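Yersinopine synthase (Yersinia pestis, PDB 6C4M) catalyses the NADPH-dependent reductive condensation of pyruvate with an amino acid intermediate, the last step in making the metallophore yersinopine. Local coordinates at residues 24-30 / 48-53; 70-74 / 201-205; 131-135 / 159-163. All coordinates share one frame; numbering follows the deposited sequence.

Contact 1: residues 24-30 / 48-53. With NAP (NADP nicotinamide-adenine-dinucleotide phosphate), chain B.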
loop_
_atom_site.group_PDB
_atom_site.type_symbol
_atom_site.label_atom_id
_atom_site.label_comp_id
_atom_site.label_asym_id
_atom_site.label_seq_id
_atom_site.Cartn_x
_atom_site.Cartn_y
_atom_site.Cartn_z
ATOM N N PRO A 24 13.968 -41.588 -23.888
ATOM C CA PRO A 24 13.641 -40.609 -24.931
ATOM C C PRO A 24 12.417 -39.802 -24.519
ATOM O O PRO A 24 11.388 -40.356 -24.128
ATOM C CB PRO A 24 13.371 -41.464 -26.172
ATOM C CG PRO A 24 13.246 -42.886 -25.651
ATOM C CD PRO A 24 14.057 -42.952 -24.421
ATOM N N THR A 25 12.558 -38.489 -24.575
ATOM C CA THR A 25 11.579 -37.569 -24.011
ATOM C C THR A 25 11.129 -36.600 -25.079
ATOM O O THR A 25 11.964 -35.980 -25.748
ATOM C CB THR A 25 12.148 -36.811 -22.823
ATOM O OG1 THR A 25 12.622 -37.761 -21.868
ATOM C CG2 THR A 25 11.051 -35.976 -22.199
ATOM N N LEU A 26 9.812 -36.493 -25.244
ATOM C CA LEU A 26 9.200 -35.571 -26.198
ATOM C C LEU A 26 8.532 -34.440 -25.415
ATOM O O LEU A 26 7.584 -34.672 -24.653
ATOM C CB LEU A 26 8.206 -36.295 -27.110
ATOM C CG LEU A 26 7.349 -35.361 -27.994
ATOM C CD1 LEU A 26 8.236 -34.390 -28.781
ATOM C CD2 LEU A 26 6.437 -36.144 -28.958
ATOM N N ILE A 27 9.041 -33.222 -25.586
ATOM C CA ILE A 27 8.483 -32.041 -24.922
ATOM C C ILE A 27 7.435 -31.405 -25.839
ATOM O O ILE A 27 7.770 -30.922 -26.930
ATOM C CB ILE A 27 9.582 -31.023 -24.574
ATOM C CG1 ILE A 27 10.640 -31.667 -23.649
ATOM C CG2 ILE A 27 8.979 -29.751 -23.901
ATOM C CD1 ILE A 27 11.792 -30.784 -23.336
ATOM N N LEU A 28 6.176 -31.347 -25.382
ATOM C CA LEU A 28 5.085 -30.775 -26.183
ATOM C C LEU A 28 4.883 -29.317 -25.787
ATOM O O LEU A 28 4.340 -29.008 -24.716
ATOM C CB LEU A 28 3.787 -31.548 -26.013
ATOM C CG LEU A 28 3.871 -33.025 -26.406
ATOM C CD1 LEU A 28 2.531 -33.679 -26.128
ATOM C CD2 LEU A 28 4.266 -33.243 -27.896
ATOM N N GLY A 29 5.297 -28.427 -26.673
ATOM C CA GLY A 29 5.205 -27.010 -26.432
ATOM C C GLY A 29 6.608 -26.489 -26.248
ATOM O O GLY A 29 7.389 -27.080 -25.495
ATOM N N ALA A 30 6.949 -25.421 -26.971
ATOM C CA ALA A 30 8.295 -24.874 -26.990
ATOM C C ALA A 30 8.295 -23.400 -26.602
ATOM O O ALA A 30 8.886 -22.567 -27.298
ATOM C CB ALA A 30 8.910 -25.058 -28.377
ATOM N N ARG A 48 17.504 -38.951 -25.634
ATOM C CA ARG A 48 17.061 -38.354 -26.880
ATOM C C ARG A 48 15.940 -37.370 -26.570
ATOM O O ARG A 48 15.070 -37.643 -25.738
ATOM C CB ARG A 48 16.596 -39.424 -27.863
ATOM C CG ARG A 48 16.369 -38.881 -29.279
ATOM C CD ARG A 48 16.252 -39.979 -30.314
ATOM N NE ARG A 48 14.970 -40.670 -30.186
ATOM C CZ ARG A 48 13.942 -40.549 -31.020
ATOM N NH1 ARG A 48 14.011 -39.762 -32.098
ATOM N NH2 ARG A 48 12.832 -41.235 -30.770
ATOM N N LEU A 49 15.994 -36.198 -27.194
ATOM C CA LEU A 49 15.055 -35.122 -26.892
ATOM C C LEU A 49 14.269 -34.741 -28.139
ATOM O O LEU A 49 14.856 -34.396 -29.172
ATOM C CB LEU A 49 15.782 -33.893 -26.334
ATOM C CG LEU A 49 16.242 -33.983 -24.886
ATOM C CD1 LEU A 49 16.975 -32.693 -24.490
ATOM C CD2 LEU A 49 15.066 -34.225 -23.959
ATOM N N GLY A 50 12.948 -34.811 -28.032
ATOM C CA GLY A 50 12.061 -34.283 -29.053
ATOM C C GLY A 50 11.354 -33.021 -28.594
ATOM O O GLY A 50 11.253 -32.768 -27.389
ATOM N N LEU A 51 10.868 -32.224 -29.544
ATOM C CA LEU A 51 10.248 -30.942 -29.245
ATOM C C LEU A 51 9.105 -30.732 -30.220
ATOM O O LEU A 51 9.278 -30.963 -31.414
ATOM C CB LEU A 51 11.265 -29.799 -29.362
ATOM C CG LEU A 51 10.839 -28.416 -28.889
ATOM C CD1 LEU A 51 10.463 -28.461 -27.425
ATOM C CD2 LEU A 51 11.970 -27.423 -29.111
ATOM N N TYR A 52 7.946 -30.303 -29.710
ATOM C CA TYR A 52 6.795 -29.945 -30.528
ATOM C C TYR A 52 6.456 -28.479 -30.292
ATOM O O TYR A 52 6.534 -27.991 -29.158
ATOM C CB TYR A 52 5.565 -30.794 -30.204
ATOM C CG TYR A 52 4.260 -30.139 -30.662
ATOM C CD1 TYR A 52 3.811 -30.251 -31.983
ATOM C CD2 TYR A 52 3.494 -29.404 -29.779
ATOM C CE1 TYR A 52 2.635 -29.644 -32.404
ATOM C CE2 TYR A 52 2.327 -28.779 -30.184
ATOM C CZ TYR A 52 1.896 -28.922 -31.496
ATOM O OH TYR A 52 0.756 -28.308 -31.893
ATOM N N ASN A 53 6.088 -27.786 -31.367
ATOM C CA ASN A 53 5.429 -26.490 -31.256
ATOM C C ASN A 53 4.465 -26.326 -32.413
ATOM O O ASN A 53 4.780 -26.675 -33.554
ATOM C CB ASN A 53 6.429 -25.333 -31.265
ATOM C CG ASN A 53 5.855 -24.061 -30.652
ATOM O OD1 ASN A 53 6.160 -23.728 -29.509
ATOM N ND2 ASN A 53 5.024 -23.340 -31.413
HETATM P PA NAP B . 3.854 -20.377 -23.084
HETATM O O1A NAP B . 3.034 -20.810 -21.932
HETATM O O2A NAP B . 3.614 -18.886 -23.443
HETATM O O5B NAP B . 3.476 -21.348 -24.355
HETATM C C5B NAP B . 4.032 -22.680 -24.277
HETATM C C4B NAP B . 3.629 -23.425 -25.564
HETATM O O4B NAP B . 2.073 -23.427 -25.605
HETATM C C3B NAP B . 4.032 -22.815 -26.620
HETATM O O3B NAP B . 4.405 -23.772 -27.662
HETATM C C2B NAP B . 2.732 -21.963 -27.158
HETATM O O2B NAP B . 2.831 -21.756 -28.610
HETATM C C1B NAP B . 1.705 -22.689 -26.897
HETATM N N9A NAP B . 0.630 -21.780 -26.497
HETATM C C8A NAP B . 0.527 -20.731 -25.665
HETATM N N7A NAP B . -0.744 -20.318 -25.776
HETATM C C5A NAP B . -1.390 -21.125 -26.675
HETATM C C6A NAP B . -2.699 -21.071 -27.081
HETATM N N6A NAP B . -3.845 -20.210 -26.784
HETATM N N1A NAP B . -3.147 -21.966 -27.981
HETATM C C2A NAP B . -2.302 -22.932 -28.476
HETATM N N3A NAP B . -1.001 -22.981 -28.068
HETATM C C4A NAP B . -0.548 -22.058 -27.145
HETATM O O3 NAP B . 5.446 -20.577 -22.672
HETATM P PN NAP B . 6.128 -20.961 -21.256
HETATM O O1N NAP B . 7.289 -21.777 -21.623
HETATM O O2N NAP B . 6.511 -19.609 -20.607
HETATM O O5D NAP B . 5.138 -21.749 -20.168
HETATM C C5D NAP B . 5.156 -23.196 -20.053
HETATM C C4D NAP B . 4.147 -23.557 -18.944
HETATM O O4D NAP B . 4.627 -22.932 -17.556
HETATM C C3D NAP B . 2.937 -23.076 -19.134
HETATM O O3D NAP B . 2.002 -24.023 -18.421
HETATM C C2D NAP B . 2.858 -21.747 -18.374
HETATM O O2D NAP B . 1.594 -21.578 -17.932
HETATM C C1D NAP B . 3.762 -22.039 -17.161
HETATM N N1N NAP B . 4.504 -20.867 -16.636
HETATM C C2N NAP B . 5.712 -20.504 -17.122
HETATM C C3N NAP B . 6.377 -19.396 -16.550
HETATM C C7N NAP B . 7.755 -18.942 -17.079
HETATM O O7N NAP B . 8.517 -18.385 -16.394
HETATM N N7N NAP B . 8.061 -19.234 -18.454
HETATM C C4N NAP B . 5.806 -18.692 -15.528
HETATM C C5N NAP B . 4.604 -19.056 -15.054
HETATM C C6N NAP B . 3.943 -20.160 -15.603
HETATM P P2B NAP B . 3.717 -20.439 -29.217
HETATM O O1X NAP B . 2.816 -19.225 -29.133
HETATM O O2X NAP B . 4.938 -20.215 -28.392
HETATM O O3X NAP B . 4.040 -20.705 -30.669
#
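Asn53 OD1 takes the N-H of Ala30, with Ala30 N at 3.2 Å. The O3B hydroxyl of the NADP adenosine ribose also bonds to Asn53 OD1, at a notably short 2.5 Å. The Ala30 N-H is shared: Ala30 N also bonds to NADP O3B at 3.1 Å, and that branch is the straighter (150° against 137° to OD1). The other branch of the amide gives Asn53 ND2 to the phosphate oxygen O3X at 2.9 Å. The Asn53 side chain leaves with CG anti to its backbone N (chi1 -159°), which brings the amide to ribose and phosphate together. Lys58 adds a third partner to OD1. Behind this end, Gly29 N bonds to Tyr52 O, and Gly29 CA passes 3.6 Å from NADP O3B. Further back, strands 25-28 and 49-52 run parallel and are joined by backbone bonds. Leu26 CD1 lies over the bare backbone of Gly50, 3.4 Å from Gly50 C. On the other face Leu51 CD1 fits between Ile27 and Ala30, 3.9 Å from Ala30 CB. Helix 32-44 covers Ile27 and completes the Rossmann-type beta-alpha-beta unit. Asn53 thus binds both the ribose hydroxyl and the 2'-phosphate, consistent with use of NADP(H).

Contact 2: residues 70-74 / 201-205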
loop_
_atom_site.group_PDB
_atom_site.type_symbol
_atom_site.label_atom_id
_atom_site.label_comp_id
_atom_site.label_asym_id
_atom_site.label_seq_id
_atom_site.Cartn_x
_atom_site.Cartn_y
_atom_site.Cartn_z
ATOM N N PRO A 70 20.181 -27.585 -34.763
ATOM C CA PRO A 70 19.212 -28.056 -33.753
ATOM C C PRO A 70 19.698 -27.857 -32.317
ATOM O O PRO A 70 19.805 -28.796 -31.529
ATOM C CB PRO A 70 19.031 -29.532 -34.135
ATOM C CG PRO A 70 20.312 -29.931 -34.805
ATOM C CD PRO A 70 20.830 -28.698 -35.486
ATOM N N THR A 71 19.941 -26.599 -31.948
ATOM C CA THR A 71 20.504 -26.268 -30.646
ATOM C C THR A 71 19.739 -25.118 -30.010
ATOM O O THR A 71 19.532 -24.074 -30.640
ATOM C CB THR A 71 21.978 -25.893 -30.778
ATOM O OG1 THR A 71 22.683 -26.986 -31.376
ATOM C CG2 THR A 71 22.566 -25.563 -29.420
ATOM N N LEU A 72 19.351 -25.309 -28.754
ATOM C CA LEU A 72 18.748 -24.270 -27.941
ATOM C C LEU A 72 19.788 -23.723 -26.969
ATOM O O LEU A 72 20.731 -24.420 -26.586
ATOM C CB LEU A 72 17.548 -24.816 -27.169
ATOM C CG LEU A 72 16.523 -25.542 -28.029
ATOM C CD1 LEU A 72 15.461 -26.162 -27.139
ATOM C CD2 LEU A 72 15.931 -24.555 -29.015
ATOM N N TYR A 73 19.597 -22.469 -26.570
ATOM C CA TYR A 73 20.541 -21.732 -25.735
ATOM C C TYR A 73 19.833 -21.154 -24.521
ATOM O O TYR A 73 18.701 -20.666 -24.626
ATOM C CB TYR A 73 21.205 -20.604 -26.532
ATOM C CG TYR A 73 22.059 -21.115 -27.671
ATOM C CD1 TYR A 73 23.376 -21.496 -27.456
ATOM C CD2 TYR A 73 21.542 -21.240 -28.956
ATOM C CE1 TYR A 73 24.161 -21.978 -28.486
ATOM C CE2 TYR A 73 22.327 -21.712 -29.996
ATOM C CZ TYR A 73 23.638 -22.080 -29.750
ATOM O OH TYR A 73 24.428 -22.562 -30.772
ATOM N N LEU A 74 20.511 -21.208 -23.372
ATOM C CA LEU A 74 19.963 -20.754 -22.102
ATOM C C LEU A 74 21.036 -20.012 -21.317
ATOM O O LEU A 74 22.212 -20.387 -21.334
ATOM C CB LEU A 74 19.440 -21.917 -21.251
ATOM C CG LEU A 74 18.983 -21.644 -19.803
ATOM C CD1 LEU A 74 17.627 -20.965 -19.709
ATOM C CD2 LEU A 74 18.957 -22.970 -19.059
ATOM N N PRO A 201 13.652 -17.346 -30.801
ATOM C CA PRO A 201 12.848 -18.371 -30.117
ATOM C C PRO A 201 13.658 -19.550 -29.626
ATOM O O PRO A 201 13.109 -20.383 -28.897
ATOM C CB PRO A 201 11.821 -18.781 -31.180
ATOM C CG PRO A 201 12.492 -18.524 -32.474
ATOM C CD PRO A 201 13.372 -17.314 -32.250
ATOM N N TYR A 202 14.942 -19.611 -29.959
ATOM C CA TYR A 202 15.848 -20.665 -29.526
ATOM C C TYR A 202 16.799 -20.202 -28.419
ATOM O O TYR A 202 17.763 -20.908 -28.112
ATOM C CB TYR A 202 16.644 -21.163 -30.727
ATOM C CG TYR A 202 17.306 -20.040 -31.482
ATOM C CD1 TYR A 202 18.579 -19.599 -31.140
ATOM C CD2 TYR A 202 16.646 -19.397 -32.522
ATOM C CE1 TYR A 202 19.180 -18.551 -31.827
ATOM C CE2 TYR A 202 17.236 -18.352 -33.209
ATOM C CZ TYR A 202 18.496 -17.932 -32.858
ATOM O OH TYR A 202 19.066 -16.904 -33.557
ATOM N N ARG A 203 16.546 -19.038 -27.823
ATOM C CA ARG A 203 17.359 -18.464 -26.756
ATOM C C ARG A 203 16.452 -18.038 -25.615
ATOM O O ARG A 203 15.478 -17.317 -25.837
ATOM C CB ARG A 203 18.142 -17.236 -27.221
ATOM C CG ARG A 203 19.258 -17.491 -28.191
ATOM C CD ARG A 203 19.973 -16.186 -28.533
ATOM N NE ARG A 203 20.906 -16.368 -29.639
ATOM C CZ ARG A 203 21.399 -15.382 -30.388
ATOM N NH1 ARG A 203 21.049 -14.114 -30.157
ATOM N NH2 ARG A 203 22.245 -15.674 -31.378
ATOM N N ALA A 204 16.786 -18.446 -24.396
ATOM C CA ALA A 204 16.000 -18.069 -23.234
ATOM C C ALA A 204 16.938 -17.694 -22.106
ATOM O O ALA A 204 18.148 -17.920 -22.168
ATOM C CB ALA A 204 15.060 -19.186 -22.786
ATOM N N TYR A 205 16.365 -17.107 -21.065
ATOM C CA TYR A 205 17.148 -16.798 -19.886
ATOM C C TYR A 205 16.264 -16.983 -18.668
ATOM O O TYR A 205 15.063 -16.710 -18.699
ATOM C CB TYR A 205 17.737 -15.378 -19.942
ATOM C CG TYR A 205 16.767 -14.283 -19.619
ATOM C CD1 TYR A 205 15.794 -13.909 -20.531
ATOM C CD2 TYR A 205 16.828 -13.602 -18.404
ATOM C CE1 TYR A 205 14.889 -12.879 -20.239
ATOM C CE2 TYR A 205 15.932 -12.569 -18.108
ATOM C CZ TYR A 205 14.972 -12.219 -19.027
ATOM O OH TYR A 205 14.075 -11.219 -18.738
#
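Tyr73 and Tyr202 lie side by side and point the same way, with Tyr73 CD2 4.0 Å from Tyr202 CD1. Tyr73 CD2 comes in at the edge of the Tyr202 ring, near its plane. Tyr202 CG sits between its own backbone N and carbonyl carbon (chi1 52°), and the ring stands beside Tyr73. The tightly packed part is the backbone pairing and the buried face of Leu72, Leu74 and Ala204. Tyr73 N bonds to Tyr202 O at 2.9 Å, and Tyr73 O takes the N-H of Ala204. These two bonds set the parallel pairing of Tyr73 with Arg203. Leu72 CD2 crosses to Tyr202 CB at 3.9 Å. Leu74 CD1 reaches the Ala204 peptide, 3.9 Å from Ala204 O.

The face of Tyr73 and Arg203 is looser and open to solvent. There the contact is aliphatic, between Tyr73 CB and Arg203 CG at 4.0 Å. Within 201-205, Tyr202 OH lies over the Arg203 guanidinium, offset toward its rim.

The pairing joins strands far apart in sequence, 71-76 and 203-217, in the mixed sheet. Ala204 lies beside Pro32 and Thr172 of the NADP(+) site, with side chains about 4 Å away. Strand 87-90 bonds antiparallel to strand 71-76 on its other edge. Helix 32-44 packs on Leu72, Leu74 and Ala204. Helix 57-68 lies by the tyrosines, and its Tyr65 stacks on the ring of Tyr202.

Contact 3: residues 131-135 / 159-163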
loop_
_atom_site.group_PDB
_atom_site.type_symbol
_atom_site.label_atom_id
_atom_site.label_comp_id
_atom_site.label_asym_id
_atom_site.label_seq_id
_atom_site.Cartn_x
_atom_site.Cartn_y
_atom_site.Cartn_z
ATOM N N GLN A 131 5.884 -47.562 -26.291
ATOM C CA GLN A 131 6.745 -47.635 -25.122
ATOM C C GLN A 131 6.524 -46.470 -24.164
ATOM O O GLN A 131 7.356 -46.228 -23.278
ATOM C CB GLN A 131 8.194 -47.676 -25.559
ATOM C CG GLN A 131 8.495 -48.826 -26.448
ATOM C CD GLN A 131 9.930 -49.143 -26.391
ATOM O OE1 GLN A 131 10.754 -48.464 -27.004
ATOM N NE2 GLN A 131 10.266 -50.156 -25.612
ATOM N N LEU A 132 5.423 -45.763 -24.317
ATOM C CA LEU A 132 5.116 -44.639 -23.453
ATOM C C LEU A 132 5.001 -45.095 -22.002
ATOM O O LEU A 132 4.209 -45.987 -21.686
ATOM C CB LEU A 132 3.811 -43.979 -23.906
ATOM C CG LEU A 132 3.399 -42.774 -23.049
ATOM C CD1 LEU A 132 4.441 -41.649 -23.148
ATOM C CD2 LEU A 132 2.021 -42.291 -23.500
ATOM N N LYS A 133 5.780 -44.464 -21.116
ATOM C CA LYS A 133 5.750 -44.762 -19.685
ATOM C C LYS A 133 5.215 -43.637 -18.799
ATOM O O LYS A 133 4.722 -43.923 -17.697
ATOM C CB LYS A 133 7.158 -45.085 -19.175
ATOM C CG LYS A 133 7.878 -46.240 -19.862
ATOM C CD LYS A 133 9.184 -46.527 -19.098
ATOM C CE LYS A 133 9.074 -47.750 -18.186
ATOM N NZ LYS A 133 9.468 -49.020 -18.903
ATOM N N SER A 134 5.365 -42.370 -19.190
ATOM C CA SER A 134 4.972 -41.293 -18.293
ATOM C C SER A 134 4.529 -40.057 -19.067
ATOM O O SER A 134 5.030 -39.738 -20.155
ATOM C CB SER A 134 6.116 -40.942 -17.354
ATOM O OG SER A 134 7.210 -40.471 -18.110
ATOM N N VAL A 135 3.584 -39.348 -18.464
ATOM C CA VAL A 135 3.118 -38.069 -18.952
ATOM C C VAL A 135 3.210 -37.079 -17.801
ATOM O O VAL A 135 2.577 -37.280 -16.760
ATOM C CB VAL A 135 1.679 -38.160 -19.468
ATOM C CG1 VAL A 135 1.163 -36.786 -19.781
ATOM C CG2 VAL A 135 1.627 -39.072 -20.704
ATOM N N ASP A 159 -1.528 -47.924 -17.763
ATOM C CA ASP A 159 -0.221 -48.159 -17.138
ATOM C C ASP A 159 0.612 -46.889 -16.989
ATOM O O ASP A 159 1.517 -46.834 -16.135
ATOM C CB ASP A 159 0.608 -49.155 -17.964
ATOM C CG ASP A 159 0.230 -50.599 -17.721
ATOM O OD1 ASP A 159 -0.467 -50.888 -16.721
ATOM O OD2 ASP A 159 0.654 -51.448 -18.548
ATOM N N VAL A 160 0.389 -45.902 -17.852
ATOM C CA VAL A 160 1.263 -44.729 -17.910
ATOM C C VAL A 160 1.150 -43.895 -16.638
ATOM O O VAL A 160 0.057 -43.666 -16.108
ATOM C CB VAL A 160 0.934 -43.902 -19.161
ATOM C CG1 VAL A 160 1.692 -42.551 -19.172
ATOM C CG2 VAL A 160 1.292 -44.736 -20.377
ATOM N N GLU A 161 2.303 -43.462 -16.126
ATOM C CA GLU A 161 2.352 -42.661 -14.915
ATOM C C GLU A 161 2.043 -41.199 -15.239
ATOM O O GLU A 161 2.645 -40.613 -16.146
ATOM C CB GLU A 161 3.728 -42.815 -14.255
ATOM C CG GLU A 161 3.872 -42.078 -12.918
ATOM C CD GLU A 161 5.150 -42.471 -12.169
ATOM O OE1 GLU A 161 5.876 -43.363 -12.685
ATOM O OE2 GLU A 161 5.423 -41.896 -11.073
ATOM N N VAL A 162 1.070 -40.629 -14.532
ATOM C CA VAL A 162 0.656 -39.234 -14.728
ATOM C C VAL A 162 1.168 -38.431 -13.547
ATOM O O VAL A 162 0.847 -38.745 -12.399
ATOM C CB VAL A 162 -0.869 -39.096 -14.858
ATOM C CG1 VAL A 162 -1.255 -37.650 -14.993
ATOM C CG2 VAL A 162 -1.360 -39.887 -16.067
ATOM N N ILE A 163 1.978 -37.412 -13.826
ATOM C CA ILE A 163 2.567 -36.577 -12.792
ATOM C C ILE A 163 2.172 -35.124 -13.037
ATOM O O ILE A 163 2.477 -34.551 -14.091
ATOM C CB ILE A 163 4.096 -36.738 -12.740
ATOM C CG1 ILE A 163 4.472 -38.152 -12.256
ATOM C CG2 ILE A 163 4.693 -35.728 -11.791
ATOM C CD1 ILE A 163 5.933 -38.441 -12.338
HETATM O O HOH W 1 6.781 -44.173 -15.461
#
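Leu132 meets Val160 at about a right angle, with Leu132 CG 3.9 Å from Val160 CG2. The same methyl, Val160 CG2, lies 3.4 Å from the carbonyl O of Leu132. Val160 CG1 is anti to the backbone N (chi1 172°) and CG2 is anti to the carbonyl carbon. This turns CG2 to Leu132 and lays CG1 against Ser134 CA and Val135 CG2.

At Lys133 the side chain turns away and the backbone does the work. Lys133 O accepts the N-H of Glu161, with Glu161 N at 2.9 Å. A water also donates to Lys133 O at 3.0 Å and to Glu161 OE1, so it ties the backbone to the carboxylate. The other carboxylate oxygen, OE2, is held by Ser224 and Asn217.

Ser134 comes next and pairs with Glu161 across the strands. Ser134 CA rests 3.2 Å from Glu161 O, while the serine hydroxyl is bonded to Glu226 of helix 225-235.

Val135 closes the segment. Val135 N bonds to Glu161 O at 2.8 Å, and Val135 O receives the N-H of Ile163. Val135 CG2 packs on Val160 CG1 at 3.8 Å. Helix 144-154 covers Val162 and links the two strands. This is the parallel pairing of a beta-alpha-beta unit, the repeating element of Rossmann-like sheets.

How the contacts relate
All three contacts are parallel strand pairs of one mixed sheet. Contacts 1 and 3 are buried, and each closes a beta-alpha-beta unit. Strand 107-110 stands between them, pairing with 25-28 and with 134-137. Contact 2 joins strands far apart in sequence and is partly exposed. It touches contact 1 where Leu72 CD1 packs on Leu51 CD2, and helix 32-44 covers both. Contact 3 is nested in the loop that contact 2 closes, about 27 Å away between centres. Their chemistry differs. Contact 1 ends in polar groups that hold NADP. Contact 2 turns a tyrosine and an arginine to solvent. Contact 3 has a buried glutamate with protein and water partners.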